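PDB 6SJ9: proteasome accessory factor B/C (PafBC) from Paenarthrobacter aurescens, which regulates transcription in the bacterial response to DNA damage, probably binding DNA through its winged helix-turn-helix domains and sensing a signal through its WYL domains. Local coordinates for residues I376-K379 and A380-D384; D384-I387 and L388-G392. One frame throughout, in Å; residues are numbered along the deposited sequence.

Contact 1 (I376-K379 and A380-D384); sequences ISRK and ALIDD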
loop_
_atom_site.group_PDB
_atom_site.type_symbol
_atom_site.label_atom_id
_atom_site.label_comp_id
_atom_site.label_asym_id
_atom_site.label_seq_id
_atom_site.Cartn_x
_atom_site.Cartn_y
_atom_site.Cartn_z
ATOM N N ILE A 376 -11.818 6.313 -19.893
ATOM C CA ILE A 376 -10.473 5.780 -19.993
ATOM C C ILE A 376 -10.537 4.440 -20.694
ATOM O O ILE A 376 -11.599 3.845 -20.860
ATOM C CB ILE A 376 -9.803 5.632 -18.606
ATOM C CG1 ILE A 376 -10.664 4.730 -17.700
ATOM C CG2 ILE A 376 -9.604 7.029 -18.003
ATOM C CD1 ILE A 376 -10.060 4.349 -16.346
ATOM N N SER A 377 -9.370 3.974 -21.118
ATOM C CA SER A 377 -9.315 2.694 -21.795
ATOM C C SER A 377 -9.586 1.533 -20.825
ATOM O O SER A 377 -9.428 1.636 -19.609
ATOM C CB SER A 377 -7.959 2.513 -22.485
ATOM O OG SER A 377 -6.918 2.246 -21.558
ATOM N N ARG A 378 -9.938 0.389 -21.412
ATOM C CA ARG A 378 -10.077 -0.849 -20.660
ATOM C C ARG A 378 -8.811 -1.141 -19.873
ATOM O O ARG A 378 -8.858 -1.451 -18.677
ATOM C CB ARG A 378 -10.388 -1.987 -21.647
ATOM C CG ARG A 378 -10.598 -3.347 -21.009
ATOM C CD ARG A 378 -10.731 -4.511 -22.043
ATOM N NE ARG A 378 -10.394 -5.781 -21.387
ATOM C CZ ARG A 378 -9.177 -6.313 -21.406
ATOM N NH1 ARG A 378 -8.187 -5.718 -22.085
ATOM N NH2 ARG A 378 -8.939 -7.459 -20.764
ATOM N N LYS A 379 -7.656 -1.019 -20.528
ATOM C CA LYS A 379 -6.397 -1.359 -19.878
ATOM C C LYS A 379 -6.044 -0.379 -18.771
ATOM O O LYS A 379 -5.409 -0.756 -17.769
ATOM C CB LYS A 379 -5.261 -1.357 -20.906
ATOM C CG LYS A 379 -5.218 -2.583 -21.793
ATOM C CD LYS A 379 -4.548 -3.690 -21.045
ATOM C CE LYS A 379 -3.225 -3.968 -21.677
ATOM N NZ LYS A 379 -3.325 -4.948 -22.772
ATOM N N ALA A 380 -6.381 0.887 -18.962
ATOM C CA ALA A 380 -6.154 1.859 -17.901
ATOM C C ALA A 380 -6.995 1.504 -16.689
ATOM O O ALA A 380 -6.529 1.607 -15.547
ATOM C CB ALA A 380 -6.499 3.287 -18.400
ATOM N N LEU A 381 -8.255 1.090 -16.913
ATOM C CA LEU A 381 -9.093 0.714 -15.775
ATOM C C LEU A 381 -8.554 -0.532 -15.055
ATOM O O LEU A 381 -8.508 -0.569 -13.823
ATOM C CB LEU A 381 -10.531 0.497 -16.242
ATOM C CG LEU A 381 -11.435 0.077 -15.080
ATOM C CD1 LEU A 381 -11.485 1.120 -14.042
ATOM C CD2 LEU A 381 -12.840 -0.139 -15.554
ATOM N N ILE A 382 -8.100 -1.533 -15.808
ATOM C CA ILE A 382 -7.498 -2.722 -15.200
ATOM C C ILE A 382 -6.266 -2.348 -14.359
ATOM O O ILE A 382 -6.039 -2.900 -13.272
ATOM C CB ILE A 382 -7.173 -3.737 -16.302
ATOM C CG1 ILE A 382 -8.489 -4.298 -16.840
ATOM C CG2 ILE A 382 -6.331 -4.816 -15.758
ATOM C CD1 ILE A 382 -8.320 -4.999 -18.225
ATOM N N ASP A 383 -5.446 -1.420 -14.860
ATOM C CA ASP A 383 -4.295 -1.029 -14.071
ATOM C C ASP A 383 -4.730 -0.340 -12.762
ATOM O O ASP A 383 -4.106 -0.549 -11.727
ATOM C CB ASP A 383 -3.365 -0.124 -14.876
ATOM C CG ASP A 383 -1.936 -0.195 -14.344
ATOM O OD1 ASP A 383 -1.453 -1.335 -14.168
ATOM O OD2 ASP A 383 -1.288 0.849 -14.093
ATOM N N ASP A 384 -5.779 0.500 -12.807
ATOM C CA ASP A 384 -6.323 1.073 -11.573
ATOM C C ASP A 384 -6.686 -0.018 -10.598
ATOM O O ASP A 384 -6.426 0.107 -9.414
ATOM C CB ASP A 384 -7.588 1.910 -11.818
ATOM C CG ASP A 384 -7.314 3.192 -12.584
ATOM O OD1 ASP A 384 -6.172 3.683 -12.607
ATOM O OD2 ASP A 384 -8.280 3.720 -13.153
#

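Contact 2 (D384-I387 and L388-G392); sequences DLKI and LICSG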
loop_
_atom_site.group_PDB
_atom_site.type_symbol
_atom_site.label_atom_id
_atom_site.label_comp_id
_atom_site.label_asym_id
_atom_site.label_seq_id
_atom_site.Cartn_x
_atom_site.Cartn_y
_atom_site.Cartn_z
ATOM N N ASP A 384 -5.779 0.500 -12.807
ATOM C CA ASP A 384 -6.323 1.073 -11.573
ATOM C C ASP A 384 -6.686 -0.018 -10.598
ATOM O O ASP A 384 -6.426 0.107 -9.414
ATOM C CB ASP A 384 -7.588 1.910 -11.818
ATOM C CG ASP A 384 -7.314 3.192 -12.584
ATOM O OD1 ASP A 384 -6.172 3.683 -12.607
ATOM O OD2 ASP A 384 -8.280 3.720 -13.153
ATOM N N LEU A 385 -7.295 -1.104 -11.090
ATOM C CA LEU A 385 -7.729 -2.161 -10.190
ATOM C C LEU A 385 -6.544 -2.941 -9.659
ATOM O O LEU A 385 -6.563 -3.364 -8.502
ATOM C CB LEU A 385 -8.740 -3.100 -10.875
ATOM C CG LEU A 385 -10.091 -2.461 -11.156
ATOM C CD1 LEU A 385 -10.968 -3.287 -12.062
ATOM C CD2 LEU A 385 -10.811 -2.280 -9.837
ATOM N N LYS A 386 -5.507 -3.161 -10.489
ATOM C CA LYS A 386 -4.314 -3.857 -9.998
ATOM C C LYS A 386 -3.639 -3.057 -8.883
ATOM O O LYS A 386 -3.151 -3.632 -7.914
ATOM C CB LYS A 386 -3.322 -4.109 -11.152
ATOM C CG LYS A 386 -3.757 -5.280 -12.131
ATOM C CD LYS A 386 -2.980 -5.201 -13.489
ATOM C CE LYS A 386 -1.422 -5.092 -13.343
ATOM N NZ LYS A 386 -0.793 -4.817 -14.705
ATOM N N ILE A 387 -3.570 -1.731 -9.019
ATOM C CA ILE A 387 -3.009 -0.916 -7.939
ATOM C C ILE A 387 -3.845 -1.076 -6.685
ATOM O O ILE A 387 -3.318 -1.247 -5.581
ATOM C CB ILE A 387 -2.952 0.566 -8.355
ATOM C CG1 ILE A 387 -1.910 0.761 -9.453
ATOM C CG2 ILE A 387 -2.590 1.436 -7.090
ATOM C CD1 ILE A 387 -2.147 1.999 -10.262
ATOM N N LEU A 388 -5.174 -1.057 -6.844
ATOM C CA LEU A 388 -6.054 -1.029 -5.693
ATOM C C LEU A 388 -6.122 -2.389 -4.980
ATOM O O LEU A 388 -6.011 -2.458 -3.745
ATOM C CB LEU A 388 -7.477 -0.603 -6.123
ATOM C CG LEU A 388 -8.554 -0.634 -5.021
ATOM C CD1 LEU A 388 -8.178 0.444 -4.006
ATOM C CD2 LEU A 388 -9.970 -0.335 -5.557
ATOM N N ILE A 389 -6.337 -3.479 -5.717
ATOM C CA ILE A 389 -6.685 -4.747 -5.069
ATOM C C ILE A 389 -5.734 -5.880 -5.392
ATOM O O ILE A 389 -5.971 -6.997 -4.935
ATOM C CB ILE A 389 -8.120 -5.201 -5.424
ATOM C CG1 ILE A 389 -8.216 -5.479 -6.924
ATOM C CG2 ILE A 389 -9.180 -4.266 -4.991
ATOM C CD1 ILE A 389 -9.554 -6.084 -7.295
ATOM N N CYS A 390 -4.722 -5.665 -6.229
ATOM C CA CYS A 390 -3.754 -6.707 -6.592
ATOM C C CYS A 390 -2.354 -6.346 -6.139
ATOM O O CYS A 390 -1.367 -6.787 -6.736
ATOM C CB CYS A 390 -3.751 -6.974 -8.118
ATOM S SG CYS A 390 -5.411 -7.327 -8.800
ATOM N N SER A 391 -2.251 -5.508 -5.120
ATOM C CA SER A 391 -0.973 -5.015 -4.657
ATOM C C SER A 391 -0.604 -5.620 -3.346
ATOM O O SER A 391 0.370 -5.172 -2.740
ATOM C CB SER A 391 -0.964 -3.496 -4.529
ATOM O OG SER A 391 -0.983 -2.949 -5.814
ATOM N N GLY A 392 -1.371 -6.600 -2.888
ATOM C CA GLY A 392 -1.058 -7.237 -1.646
ATOM C C GLY A 392 -1.636 -6.412 -0.530
ATOM O O GLY A 392 -2.322 -5.401 -0.737
#

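Contact 1 (I376-K379 and A380-D384)
Four hydrogen bonds tie Ser377, Arg378 and Lys379 to the turn that follows. Ser377 is the N-cap: a chi1 of 74° swings OG over the start of the helix, where it accepts from Ala380 N at 3.0 Å. Its carbonyl O takes Leu381 N, and the Arg378 and Lys379 carbonyls take Ile382 N and Asp383 N. This capped start opens helix 378-389, which follows helix 367-374 after a short turn in the PafC helix-turn-helix domain and is probably the second, recognition helix of the motif. Two apolar pairs flank the cap, Ile376 CD1 with Leu381 CB at 3.9 Å and Ile376 CB with Ala380 CB at 4.1 Å. The CD1 methyl also makes a van der Waals approach of 3.7 Å to Asp384 OD2, which forms a salt bridge with Arg351 of helix 346-360, while Gln348 NE2 bonds OD1. Elsewhere the extended Arg378 chain brings its guanidinium under the Ile382 methyl, CD1 standing over the centre of one face, 3.5 Å from Arg378 CZ. Replacing Arg378 by an alanine would probably leave Ile382 CD1 without this flat cover and open a gap towards Val154 and His158 of helix 147-159, which the arginine also touches.

Contact 2 (D384-I387 and L388-G392)
Ser391 folds back on the last turn of helix 378-389, its OG lying 2.9 Å from Ile387 O and 3.1 Å from Lys386 O. This is the C-terminal end of the probable recognition helix of the PafC helix-turn-helix domain, where the chain leaves helical geometry at Cys390. The hydroxyl can serve one carbonyl or the other with its one proton. OG points back at them because it stands anti to its own carbonyl carbon (chi1 -71°). Lys386 O also accepts from Cys390 N at 3.1 Å, in a bent bond whose N-H...O angle is 139° and whose donor sits above the carbonyl plane. The two bonds just before it are regular i to i+4 helix bonds: Ile389 N donates to Leu385 O at 2.8 Å, and Leu388 N to Asp384 O.

Side chains add to this end of the helix. Cys390 CB approaches Lys386 CB at 4.2 Å, and its SG lies beside Lys386 CA. The lysine chain itself leads away from the turn, bends at chi3 and ends in a salt bridge with Asp151.

Further out, three elements pack on the turn. Leu385 and Cys390 touch Trp406 of strand 404-407, and Ile389 meets Ile404 of the same strand, which pairs with strand 410-413 in a hairpin consistent with the wing of a winged helix. Leu388 touches Leu359 of helix 346-360 and also Thr99 and Leu103 of helix 95-118. From that last helix Gln106 donates its NE2 to Ile387 O, so this carbonyl has a partner whichever way the Ser391 proton turns. At Ile389, a chi1 of 64° holds CG1 close to Leu385 O, 3.1 Å away.

Overall arrangement
Contact 1 and contact 2 are the two ends of helix 378-389, their centres about 12 Å apart. They share Asp384: its carbonyl serves contact 2, whereas its carboxylate lies against Ile376 in contact 1 and is gripped by Arg351 and Gln348. Helix 346-360 borders both, with Leu355 on Leu381 and Leu385, and Leu359 on Leu388. Contact 1 lies about 19 Å from the centre of the chain and is partly buried; contact 2, at about 9 Å, is buried against helix 95-118 and strand 404-407. The potassium ion is bound elsewhere, by residues including Thr18 and Ser85.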